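Local structure of glycine betaine, L-proline ABC transporter, glycine/betaine/L-proline-binding protein (ProX) (Borrelia burgdorferi, 3TMG) at residues V34-F39 with Y44-F49; E40-N45 with E273-L278; I128-D131 with T136-V139; P74-F79 with T98-V103. The protein binds trimethyl glycine (glycine betaine) and probably delivers it, as the substrate-binding protein of an ABC importer, to a membrane permease. One frame throughout, in Å; residues are numbered along the deposited sequence.

The four contacts fall into two pairs on opposite sides of the chain's centre. Contacts 1 and 2 are neighbours, centres about 11 Å apart, and share helix 26-41, strand 44-50 and the residues Tyr44 and Asn45; contact 2 ties the end of that helix to the C-terminal tail. Contacts 3 and 4, centres about 10 Å apart, meet at the betaine pocket, where they touch at Thr136 and Gln100. Along the chain contact 1 comes first, then contact 4, then contact 3, and contact 2 encloses the last two in its long loop. Its centre lies about 37 Å from that of contact 3, so contact 2 is far from the pocket.

Contact 1: residues V34-F39 with Y44-F49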
loop_
_atom_site.group_PDB
_atom_site.type_symbol
_atom_site.label_atom_id
_atom_site.label_comp_id
_atom_site.label_asym_id
_atom_site.label_seq_id
_atom_site.Cartn_x
_atom_site.Cartn_y
_atom_site.Cartn_z
ATOM N N VAL A 34 -7.406 -9.712 5.572
ATOM C CA VAL A 34 -7.372 -11.118 5.070
ATOM C C VAL A 34 -6.476 -11.989 5.965
ATOM O O VAL A 34 -6.922 -13.038 6.419
ATOM C CB VAL A 34 -6.897 -11.220 3.612
ATOM C CG1 VAL A 34 -6.575 -12.689 3.223
ATOM C CG2 VAL A 34 -7.979 -10.672 2.700
ATOM N N LEU A 35 -5.243 -11.549 6.239
ATOM C CA LEU A 35 -4.361 -12.331 7.110
ATOM C C LEU A 35 -4.890 -12.464 8.541
ATOM O O LEU A 35 -4.744 -13.519 9.194
ATOM C CB LEU A 35 -2.928 -11.820 7.065
ATOM C CG LEU A 35 -2.146 -12.211 5.796
ATOM C CD1 LEU A 35 -0.668 -11.867 5.959
ATOM C CD2 LEU A 35 -2.241 -13.697 5.399
ATOM N N LYS A 36 -5.555 -11.417 9.029
ATOM C CA LYS A 36 -6.197 -11.536 10.317
ATOM C C LYS A 36 -7.185 -12.734 10.337
ATOM O O LYS A 36 -7.207 -13.532 11.279
ATOM C CB LYS A 36 -6.923 -10.234 10.647
ATOM C CG LYS A 36 -7.550 -10.271 12.031
ATOM C CD LYS A 36 -8.159 -8.902 12.299
ATOM C CE LYS A 36 -9.422 -9.094 13.055
ATOM N NZ LYS A 36 -9.240 -8.516 14.397
ATOM N N VAL A 37 -8.023 -12.819 9.314
ATOM C CA VAL A 37 -9.011 -13.912 9.175
ATOM C C VAL A 37 -8.325 -15.284 9.076
ATOM O O VAL A 37 -8.717 -16.230 9.750
ATOM C CB VAL A 37 -9.953 -13.644 7.973
ATOM C CG1 VAL A 37 -10.850 -14.850 7.713
ATOM C CG2 VAL A 37 -10.806 -12.407 8.278
ATOM N N VAL A 38 -7.278 -15.371 8.262
ATOM C CA VAL A 38 -6.484 -16.594 8.141
ATOM C C VAL A 38 -5.926 -17.059 9.510
ATOM O O VAL A 38 -6.146 -18.232 9.910
ATOM C CB VAL A 38 -5.354 -16.387 7.120
ATOM C CG1 VAL A 38 -4.435 -17.588 7.116
ATOM C CG2 VAL A 38 -5.953 -16.134 5.739
ATOM N N PHE A 39 -5.263 -16.149 10.247
ATOM C CA PHE A 39 -4.733 -16.491 11.574
ATOM C C PHE A 39 -5.840 -16.873 12.581
ATOM O O PHE A 39 -5.670 -17.793 13.384
ATOM C CB PHE A 39 -3.853 -15.384 12.134
ATOM C CG PHE A 39 -2.479 -15.347 11.560
ATOM C CD1 PHE A 39 -1.638 -16.456 11.648
ATOM C CD2 PHE A 39 -1.983 -14.187 10.963
ATOM C CE1 PHE A 39 -0.346 -16.410 11.113
ATOM C CE2 PHE A 39 -0.704 -14.139 10.450
ATOM C CZ PHE A 39 0.124 -15.254 10.517
ATOM N N TYR A 44 -5.571 -18.371 16.269
ATOM C CA TYR A 44 -4.879 -17.250 16.900
ATOM C C TYR A 44 -5.838 -16.167 17.388
ATOM O O TYR A 44 -6.895 -15.904 16.780
ATOM C CB TYR A 44 -3.915 -16.584 15.887
ATOM C CG TYR A 44 -2.641 -17.336 15.689
ATOM C CD1 TYR A 44 -2.632 -18.512 14.964
ATOM C CD2 TYR A 44 -1.436 -16.890 16.255
ATOM C CE1 TYR A 44 -1.459 -19.234 14.785
ATOM C CE2 TYR A 44 -0.253 -17.616 16.092
ATOM C CZ TYR A 44 -0.274 -18.784 15.340
ATOM O OH TYR A 44 0.863 -19.537 15.136
ATOM N N ASN A 45 -5.445 -15.516 18.470
ATOM C CA ASN A 45 -5.900 -14.179 18.701
ATOM C C ASN A 45 -5.019 -13.274 17.816
ATOM O O ASN A 45 -3.886 -12.917 18.172
ATOM C CB ASN A 45 -5.777 -13.822 20.185
ATOM C CG ASN A 45 -6.110 -12.377 20.452
ATOM O OD1 ASN A 45 -6.750 -11.713 19.641
ATOM N ND2 ASN A 45 -5.662 -11.874 21.578
ATOM N N ALA A 46 -5.541 -12.930 16.640
ATOM C CA ALA A 46 -4.772 -12.165 15.668
ATOM C C ALA A 46 -5.129 -10.705 15.854
ATOM O O ALA A 46 -6.269 -10.327 15.628
ATOM C CB ALA A 46 -5.112 -12.626 14.257
ATOM N N GLU A 47 -4.182 -9.897 16.312
ATOM C CA GLU A 47 -4.462 -8.470 16.472
ATOM C C GLU A 47 -3.777 -7.687 15.356
ATOM O O GLU A 47 -2.615 -7.917 15.083
ATOM C CB GLU A 47 -3.917 -7.977 17.776
ATOM C CG GLU A 47 -4.530 -8.674 18.980
ATOM C CD GLU A 47 -3.835 -8.219 20.237
ATOM O OE1 GLU A 47 -4.160 -7.111 20.714
ATOM O OE2 GLU A 47 -2.956 -8.925 20.740
ATOM N N ILE A 48 -4.490 -6.737 14.782
ATOM C CA ILE A 48 -3.898 -5.871 13.756
ATOM C C ILE A 48 -3.861 -4.448 14.281
ATOM O O ILE A 48 -4.731 -4.024 15.076
ATOM C CB ILE A 48 -4.594 -6.007 12.383
ATOM C CG1 ILE A 48 -6.045 -5.524 12.409
ATOM C CG2 ILE A 48 -4.474 -7.459 11.874
ATOM C CD1 ILE A 48 -6.685 -5.512 11.012
ATOM N N PHE A 49 -2.843 -3.720 13.877
ATOM C CA PHE A 49 -2.633 -2.382 14.439
ATOM C C PHE A 49 -2.420 -1.342 13.355
ATOM O O PHE A 49 -1.433 -1.415 12.604
ATOM C CB PHE A 49 -1.430 -2.398 15.361
ATOM C CG PHE A 49 -1.603 -3.260 16.563
ATOM C CD1 PHE A 49 -2.260 -2.788 17.681
ATOM C CD2 PHE A 49 -1.126 -4.572 16.566
ATOM C CE1 PHE A 49 -2.393 -3.584 18.824
ATOM C CE2 PHE A 49 -1.276 -5.371 17.692
ATOM C CZ PHE A 49 -1.905 -4.877 18.821
HETATM O O HOH W 1 -7.400 -6.453 15.657
#
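Tyr44 gives its backbone N-H to Phe39 O, a nearly straight bond of 2.9 Å that closes the connection between helix and strand. Its ring meets that of Phe39 in a T-shaped stack: the planes stand 60° apart, the centroids are separated by 5.3 Å, and the Phe39 edge is turned to one face of Tyr44. Phe39 CD1 is the atom that comes over this face, toward its rim rather than its middle. In both residues CG stands beside the backbone N and anti to the carbonyl carbon (chi1 -78° in each), and this sends the two rings to the same side of the contact. Behind them Phe39 CB and Tyr44 CB pack at 3.9 Å. Two residues on, the Ala46 methyl fits against Phe39 CB at 3.7 Å, and Lys36 CG lies near the same methyl. Ile48 comes next, crossing the aliphatic part of Lys36 at about a right angle, with its CG2 3.9 Å from Lys36 CB and its CD1 against Lys36 CD. Farther out the lysine chain bends, and Lys36 NZ reaches a water 3.0 Å away that also accepts the backbone N-H of Ile48, so a single solvent molecule joins the ammonium group to the strand. Val18 of strand 16-22 and Val227 of helix 222-230 also touch the Phe39 side chain. The axes of 34-39 and 44-49 pass 7.8 Å apart and run nearly antiparallel, at 166°, as the second half of the beta-alpha-beta unit made by strand 16-22, helix 26-41 and strand 44-50.

Contact 2: residues E40-N45 with E273-L278; sequences EKMGYN and EKYKTL
A Schellman motif ends helix 26-41, with Gly43 taking the positive phi of 95°, and Tyr275 and Leu278 of the C-terminal tail pack on Lys41 and Met42 at this helix end. Met42 bends at chi3 (54°), which folds its terminal methyl over the tyrosine: Met42 CE lies 3.9 Å from the centroid of the Tyr275 ring and only 8° off its normal, a CH-pi contact centred on the face. The sulfur stays above the same ring at a distance, with SD 4.7 Å from the centroid, a Met-aromatic contact. Nearer the backbone, Met42 CG rests 3.7 Å from Tyr275 CD1. At the more exposed side Leu278 CD1 approaches Lys41 O at 3.5 Å, while the lysine chain, bent at chi3 and chi4, brings Lys41 NZ within 3.2 Å of Leu278 O. A water accepts from NZ and donates to the same carbonyl, closing a small triangle. The hydroxyl of Tyr275 is hydrogen-bonded to Asp223, and Val271 and Pro272 add to the packing on Met42. The chemistry is thus divided: a buried thioether and ring hold the tail by dispersion, and at the surface one carbonyl oxygen is met by the ammonium group directly, in a rather long bond, and again through water.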
loop_
_atom_site.group_PDB
_atom_site.type_symbol
_atom_site.label_atom_id
_atom_site.label_comp_id
_atom_site.label_asym_id
_atom_site.label_seq_id
_atom_site.Cartn_x
_atom_site.Cartn_y
_atom_site.Cartn_z
ATOM N N GLU A 40 -6.971 -16.168 12.550
ATOM C CA GLU A 40 -8.110 -16.552 13.383
ATOM C C GLU A 40 -8.566 -17.980 13.114
ATOM O O GLU A 40 -8.837 -18.732 14.082
ATOM C CB GLU A 40 -9.290 -15.606 13.233
ATOM C CG GLU A 40 -9.033 -14.237 13.840
ATOM C CD GLU A 40 -10.127 -13.218 13.531
ATOM O OE1 GLU A 40 -10.988 -13.443 12.654
ATOM O OE2 GLU A 40 -10.126 -12.160 14.184
ATOM N N LYS A 41 -8.672 -18.350 11.836
ATOM C CA LYS A 41 -9.111 -19.706 11.500
ATOM C C LYS A 41 -8.114 -20.766 11.944
ATOM O O LYS A 41 -8.516 -21.905 12.240
ATOM C CB LYS A 41 -9.456 -19.841 10.037
ATOM C CG LYS A 41 -10.826 -19.267 9.746
ATOM C CD LYS A 41 -10.998 -19.019 8.268
ATOM C CE LYS A 41 -11.351 -20.319 7.554
ATOM N NZ LYS A 41 -12.355 -21.088 8.351
ATOM N N MET A 42 -6.829 -20.383 12.002
ATOM C CA MET A 42 -5.772 -21.198 12.613
ATOM C C MET A 42 -5.756 -21.182 14.153
ATOM O O MET A 42 -4.922 -21.867 14.762
ATOM C CB MET A 42 -4.384 -20.792 12.097
ATOM C CG MET A 42 -4.181 -20.995 10.607
ATOM S SD MET A 42 -2.726 -20.194 9.906
ATOM C CE MET A 42 -1.389 -20.826 10.944
ATOM N N GLY A 43 -6.659 -20.435 14.789
ATOM C CA GLY A 43 -6.781 -20.495 16.263
ATOM C C GLY A 43 -5.980 -19.418 16.987
ATOM O O GLY A 43 -5.758 -19.510 18.188
ATOM N N TYR A 44 -5.571 -18.371 16.269
ATOM C CA TYR A 44 -4.879 -17.250 16.900
ATOM C C TYR A 44 -5.838 -16.167 17.388
ATOM O O TYR A 44 -6.895 -15.904 16.780
ATOM C CB TYR A 44 -3.915 -16.584 15.887
ATOM C CG TYR A 44 -2.641 -17.336 15.689
ATOM C CD1 TYR A 44 -2.632 -18.512 14.964
ATOM C CD2 TYR A 44 -1.436 -16.890 16.255
ATOM C CE1 TYR A 44 -1.459 -19.234 14.785
ATOM C CE2 TYR A 44 -0.253 -17.616 16.092
ATOM C CZ TYR A 44 -0.274 -18.784 15.340
ATOM O OH TYR A 44 0.863 -19.537 15.136
ATOM N N ASN A 45 -5.445 -15.516 18.470
ATOM C CA ASN A 45 -5.900 -14.179 18.701
ATOM C C ASN A 45 -5.019 -13.274 17.816
ATOM O O ASN A 45 -3.886 -12.917 18.172
ATOM C CB ASN A 45 -5.777 -13.822 20.185
ATOM C CG ASN A 45 -6.110 -12.377 20.452
ATOM O OD1 ASN A 45 -6.750 -11.713 19.641
ATOM N ND2 ASN A 45 -5.662 -11.874 21.578
ATOM N N GLU A 273 0.613 -27.433 6.263
ATOM C CA GLU A 273 -0.153 -28.632 5.927
ATOM C C GLU A 273 -1.231 -28.966 6.957
ATOM O O GLU A 273 -2.401 -29.147 6.624
ATOM C CB GLU A 273 0.835 -29.814 5.776
ATOM C CG GLU A 273 0.198 -31.128 5.372
ATOM C CD GLU A 273 -0.576 -31.026 4.077
ATOM O OE1 GLU A 273 -0.125 -30.332 3.145
ATOM O OE2 GLU A 273 -1.641 -31.660 3.997
ATOM N N LYS A 274 -0.783 -29.066 8.209
ATOM C CA LYS A 274 -1.576 -29.246 9.424
ATOM C C LYS A 274 -2.937 -28.502 9.441
ATOM O O LYS A 274 -3.923 -29.014 9.958
ATOM C CB LYS A 274 -0.724 -28.617 10.517
ATOM C CG LYS A 274 -0.542 -29.300 11.837
ATOM C CD LYS A 274 -0.128 -28.177 12.782
ATOM C CE LYS A 274 1.015 -28.568 13.712
ATOM N NZ LYS A 274 1.530 -27.333 14.381
ATOM N N TYR A 275 -2.960 -27.278 8.918
ATOM C CA TYR A 275 -4.118 -26.358 9.022
ATOM C C TYR A 275 -5.002 -26.279 7.780
ATOM O O TYR A 275 -6.052 -25.620 7.815
ATOM C CB TYR A 275 -3.631 -24.918 9.267
ATOM C CG TYR A 275 -2.901 -24.710 10.559
ATOM C CD1 TYR A 275 -3.597 -24.427 11.730
ATOM C CD2 TYR A 275 -1.517 -24.822 10.622
ATOM C CE1 TYR A 275 -2.930 -24.235 12.930
ATOM C CE2 TYR A 275 -0.833 -24.643 11.813
ATOM C CZ TYR A 275 -1.535 -24.331 12.957
ATOM O OH TYR A 275 -0.864 -24.152 14.154
ATOM N N LYS A 276 -4.575 -26.910 6.687
ATOM C CA LYS A 276 -5.188 -26.645 5.388
ATOM C C LYS A 276 -6.669 -27.014 5.386
ATOM O O LYS A 276 -7.489 -26.283 4.820
ATOM C CB LYS A 276 -4.441 -27.322 4.219
ATOM C CG LYS A 276 -2.993 -26.905 4.065
ATOM C CD LYS A 276 -2.403 -27.330 2.703
ATOM C CE LYS A 276 -0.905 -27.071 2.611
ATOM N NZ LYS A 276 -0.547 -25.676 2.216
ATOM N N THR A 277 -7.032 -28.102 6.054
ATOM C CA THR A 277 -8.433 -28.516 6.046
ATOM C C THR A 277 -9.368 -27.602 6.845
ATOM O O THR A 277 -10.578 -27.624 6.604
ATOM C CB THR A 277 -8.639 -29.985 6.442
ATOM O OG1 THR A 277 -8.250 -30.184 7.805
ATOM C CG2 THR A 277 -7.828 -30.855 5.547
ATOM N N LEU A 278 -8.816 -26.763 7.738
ATOM C CA LEU A 278 -9.621 -25.738 8.429
ATOM C C LEU A 278 -10.244 -24.724 7.444
ATOM O O LEU A 278 -11.211 -24.046 7.772
ATOM C CB LEU A 278 -8.814 -25.016 9.525
ATOM C CG LEU A 278 -8.320 -25.864 10.710
ATOM C CD1 LEU A 278 -7.281 -25.122 11.543
ATOM C CD2 LEU A 278 -9.463 -26.322 11.610
HETATM O O HOH W 2 -13.761 -22.924 6.646
#

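Contact 3: residues I128-D131 with T136-V139; sequences IGID and TQIV. With BET (trimethyl glycine), chain E.
The polar link between loop and helix is a single hydrogen bond, Ile130 N to Gln137 OE1, 2.9 Å long with an N-H...O angle of 154°. The N-H comes from above the amide, 43° out of the carbonyl plane, and so does not point along a lone pair. Gln137 gets there with CG anti to its own N (chi1 -171°) and a bend at chi2, which folds the amide back against the loop. A second bond goes to the carboxylate of the bound trimethyl glycine (BET), with Thr136 N donating to BET O at 3.0 Å. This is a loop after strand 126-128 leading into helix 135-146, whose first turn presents its backbone N-H to the substrate, and the positive end of the helix dipole probably favours the carboxylate there. Among apolar contacts, Ile130 CD1 reaches the quaternary ammonium end, 3.6 Å from BET C3, while Trp182 of strand 179-183 packs on the same isoleucine. Closer in to the loop backbone, the glutamine packs through two carbon-oxygen approaches: Gln137 OE1 lies 3.5 Å from Gly129 CA, and Gln137 CB sits 3.5 Å from Asp131 O.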
loop_
_atom_site.group_PDB
_atom_site.type_symbol
_atom_site.label_atom_id
_atom_site.label_comp_id
_atom_site.label_asym_id
_atom_site.label_seq_id
_atom_site.Cartn_x
_atom_site.Cartn_y
_atom_site.Cartn_z
ATOM N N ILE A 128 -2.226 17.512 -4.634
ATOM C CA ILE A 128 -3.051 16.993 -3.556
ATOM C C ILE A 128 -2.552 15.600 -3.170
ATOM O O ILE A 128 -2.806 14.632 -3.880
ATOM C CB ILE A 128 -4.551 16.986 -3.974
ATOM C CG1 ILE A 128 -5.024 18.393 -4.392
ATOM C CG2 ILE A 128 -5.433 16.388 -2.881
ATOM C CD1 ILE A 128 -4.776 19.480 -3.334
ATOM N N GLY A 129 -1.839 15.506 -2.037
ATOM C CA GLY A 129 -1.134 14.253 -1.651
ATOM C C GLY A 129 -1.881 13.419 -0.625
ATOM O O GLY A 129 -3.062 13.638 -0.392
ATOM N N ILE A 130 -1.192 12.467 -0.015
ATOM C CA ILE A 130 -1.801 11.547 0.959
ATOM C C ILE A 130 -1.203 11.830 2.363
ATOM O O ILE A 130 -0.789 12.968 2.616
ATOM C CB ILE A 130 -1.684 10.061 0.512
ATOM C CG1 ILE A 130 -0.203 9.641 0.368
ATOM C CG2 ILE A 130 -2.424 9.813 -0.810
ATOM C CD1 ILE A 130 0.001 8.139 0.185
ATOM N N ASP A 131 -1.175 10.837 3.258
ATOM C CA ASP A 131 -0.678 11.011 4.620
ATOM C C ASP A 131 0.788 11.480 4.678
ATOM O O ASP A 131 1.657 10.901 3.985
ATOM C CB ASP A 131 -0.948 9.758 5.514
ATOM C CG ASP A 131 -0.580 8.384 4.828
ATOM O OD1 ASP A 131 -1.060 8.100 3.730
ATOM O OD2 ASP A 131 0.162 7.570 5.426
ATOM N N THR A 136 5.284 7.016 -0.332
ATOM C CA THR A 136 4.942 7.680 -1.582
ATOM C C THR A 136 4.939 9.223 -1.431
ATOM O O THR A 136 5.358 9.955 -2.329
ATOM C CB THR A 136 3.604 7.176 -2.139
ATOM O OG1 THR A 136 3.785 5.819 -2.589
ATOM C CG2 THR A 136 3.197 8.019 -3.367
ATOM N N GLN A 137 4.457 9.706 -0.293
ATOM C CA GLN A 137 4.478 11.156 -0.042
ATOM C C GLN A 137 5.895 11.736 0.074
ATOM O O GLN A 137 6.198 12.833 -0.441
ATOM C CB GLN A 137 3.703 11.461 1.241
ATOM C CG GLN A 137 3.444 12.960 1.522
ATOM C CD GLN A 137 2.255 13.523 0.759
ATOM O OE1 GLN A 137 1.680 12.860 -0.110
ATOM N NE2 GLN A 137 1.935 14.793 1.023
ATOM N N ILE A 138 6.750 11.022 0.796
ATOM C CA ILE A 138 8.168 11.373 0.882
ATOM C C ILE A 138 8.822 11.460 -0.515
ATOM O O ILE A 138 9.477 12.480 -0.876
ATOM C CB ILE A 138 8.930 10.372 1.775
ATOM C CG1 ILE A 138 8.391 10.441 3.236
ATOM C CG2 ILE A 138 10.449 10.652 1.698
ATOM C CD1 ILE A 138 9.122 9.538 4.234
ATOM N N VAL A 139 8.636 10.414 -1.318
ATOM C CA VAL A 139 9.336 10.361 -2.627
ATOM C C VAL A 139 8.743 11.403 -3.589
ATOM O O VAL A 139 9.437 12.007 -4.376
ATOM C CB VAL A 139 9.286 8.951 -3.260
ATOM C CG1 VAL A 139 10.034 8.977 -4.581
ATOM C CG2 VAL A 139 10.007 7.954 -2.305
HETATM N N BET E . 1.122 3.346 -0.813
HETATM C CA BET E . 2.180 2.745 0.016
HETATM C C BET E . 3.420 3.646 -0.078
HETATM O O BET E . 3.561 4.744 0.524
HETATM O OXT BET E . 4.280 3.242 -0.832
HETATM C C1 BET E . -0.060 2.472 -0.900
HETATM C C2 BET E . 1.601 3.563 -2.173
HETATM C C3 BET E . 0.732 4.649 -0.239
#

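Contact 4: residues P74-F79 with T98-V103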
loop_
_atom_site.group_PDB
_atom_site.type_symbol
_atom_site.label_atom_id
_atom_site.label_comp_id
_atom_site.label_asym_id
_atom_site.label_seq_id
_atom_site.Cartn_x
_atom_site.Cartn_y
_atom_site.Cartn_z
ATOM N N PRO A 74 11.974 -1.281 -3.509
ATOM C CA PRO A 74 12.900 -0.482 -2.651
ATOM C C PRO A 74 12.603 1.034 -2.539
ATOM O O PRO A 74 13.091 1.680 -1.604
ATOM C CB PRO A 74 14.254 -0.656 -3.379
ATOM C CG PRO A 74 13.836 -0.675 -4.831
ATOM C CD PRO A 74 12.608 -1.574 -4.811
ATOM N N THR A 75 11.791 1.594 -3.445
ATOM C CA THR A 75 11.794 3.052 -3.583
ATOM C C THR A 75 10.920 3.805 -2.573
ATOM O O THR A 75 11.428 4.720 -1.879
ATOM C CB THR A 75 11.458 3.535 -5.009
ATOM O OG1 THR A 75 12.414 2.971 -5.908
ATOM C CG2 THR A 75 11.535 5.119 -5.077
ATOM N N ALA A 76 9.660 3.392 -2.464
ATOM C CA ALA A 76 8.709 4.155 -1.649
ATOM C C ALA A 76 9.187 4.234 -0.217
ATOM O O ALA A 76 9.189 5.322 0.375
ATOM C CB ALA A 76 7.307 3.562 -1.729
ATOM N N ASP A 77 9.598 3.099 0.358
ATOM C CA ASP A 77 9.923 3.074 1.785
ATOM C C ASP A 77 11.401 3.164 2.128
ATOM O O ASP A 77 11.768 2.881 3.263
ATOM C CB ASP A 77 9.327 1.837 2.493
ATOM C CG ASP A 77 7.811 1.847 2.530
ATOM O OD1 ASP A 77 7.151 2.816 2.026
ATOM O OD2 ASP A 77 7.278 0.836 3.033
ATOM N N LYS A 78 12.225 3.581 1.180
ATOM C CA LYS A 78 13.679 3.630 1.363
ATOM C C LYS A 78 14.058 4.324 2.670
ATOM O O LYS A 78 14.849 3.798 3.436
ATOM C CB LYS A 78 14.353 4.338 0.174
ATOM N N PHE A 79 13.434 5.478 2.924
ATOM C CA PHE A 79 13.778 6.313 4.079
ATOM C C PHE A 79 13.691 5.485 5.365
ATOM O O PHE A 79 14.596 5.572 6.207
ATOM C CB PHE A 79 12.879 7.562 4.095
ATOM C CG PHE A 79 13.017 8.416 5.326
ATOM C CD1 PHE A 79 14.041 9.366 5.416
ATOM C CD2 PHE A 79 12.110 8.289 6.376
ATOM C CE1 PHE A 79 14.177 10.164 6.569
ATOM C CE2 PHE A 79 12.214 9.081 7.509
ATOM C CZ PHE A 79 13.261 10.020 7.610
ATOM N N THR A 98 4.066 -3.148 -8.529
ATOM C CA THR A 98 3.638 -1.827 -8.072
ATOM C C THR A 98 4.198 -0.747 -8.962
ATOM O O THR A 98 5.283 -0.915 -9.516
ATOM C CB THR A 98 4.069 -1.470 -6.619
ATOM O OG1 THR A 98 5.514 -1.374 -6.527
ATOM C CG2 THR A 98 3.517 -2.549 -5.642
ATOM N N ILE A 99 3.508 0.399 -9.022
ATOM C CA ILE A 99 4.118 1.601 -9.604
ATOM C C ILE A 99 3.583 2.743 -8.753
ATOM O O ILE A 99 2.381 2.728 -8.400
ATOM C CB ILE A 99 3.634 1.812 -11.080
ATOM C CG1 ILE A 99 4.048 0.655 -11.986
ATOM C CG2 ILE A 99 4.035 3.189 -11.641
ATOM C CD1 ILE A 99 3.452 0.752 -13.405
ATOM N N GLN A 100 4.412 3.736 -8.455
ATOM C CA GLN A 100 3.911 4.977 -7.849
ATOM C C GLN A 100 4.350 6.113 -8.762
ATOM O O GLN A 100 5.332 5.991 -9.494
ATOM C CB GLN A 100 4.455 5.169 -6.403
ATOM C CG GLN A 100 5.993 5.046 -6.326
ATOM C CD GLN A 100 6.636 5.603 -5.059
ATOM O OE1 GLN A 100 5.965 5.840 -4.037
ATOM N NE2 GLN A 100 7.974 5.775 -5.098
ATOM N N GLY A 101 3.571 7.196 -8.790
ATOM C CA GLY A 101 3.965 8.318 -9.644
ATOM C C GLY A 101 2.944 9.454 -9.612
ATOM O O GLY A 101 2.005 9.436 -8.802
ATOM N N PHE A 102 3.191 10.449 -10.462
ATOM C CA PHE A 102 2.403 11.646 -10.561
ATOM C C PHE A 102 1.269 11.299 -11.533
ATOM O O PHE A 102 1.501 10.756 -12.626
ATOM C CB PHE A 102 3.268 12.753 -11.185
ATOM C CG PHE A 102 4.262 13.426 -10.242
ATOM C CD1 PHE A 102 5.013 12.725 -9.318
ATOM C CD2 PHE A 102 4.449 14.803 -10.340
ATOM C CE1 PHE A 102 5.951 13.367 -8.506
ATOM C CE2 PHE A 102 5.361 15.466 -9.521
ATOM C CZ PHE A 102 6.134 14.744 -8.607
ATOM N N VAL A 103 0.049 11.625 -11.140
ATOM C CA VAL A 103 -1.130 11.256 -11.891
ATOM C C VAL A 103 -2.011 12.457 -12.149
ATOM O O VAL A 103 -2.237 13.309 -11.262
ATOM C CB VAL A 103 -1.934 10.176 -11.113
ATOM C CG1 VAL A 103 -3.321 9.958 -11.711
ATOM C CG2 VAL A 103 -1.145 8.861 -11.086
#
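Thr75 and Ala76 sit in a type I turn from Thr75 to Lys78 that leads into helix 78-84, and face Gln100 of the extended strand 88-105, with the CA atoms of Ala76 and Gln100 7.9 Å apart. The long glutamine side chain spans most of that gap. Its CG stands between the backbone N and the carbonyl carbon (chi1 52°), and beyond it the chain runs extended, pushing the terminal amide up against the turn. Each half of the amide meets a methyl: Gln100 OE1 lies 3.5 Å from Ala76 CB, and Gln100 NE2 is 3.6 Å from Thr75 CG2. No hydrogen bond crosses between the two segments. The polar atoms have partners from other parts of the fold: Gln100 OE1 is hydrogen-bonded to Thr136 OG1, NE2 donates to Met203 O, and Thr75 OG1 bonds to Glu207. Held by two bonds, the amide has little freedom to flip. The Ala76 methyl in turn touches the bound trimethyl glycine. Gln100 also backs Ala76, and its bond to the ligand-binding Thr136 is consistent with a second-shell role in positioning that residue, at the betaine pocket of a periplasmic-binding-protein fold.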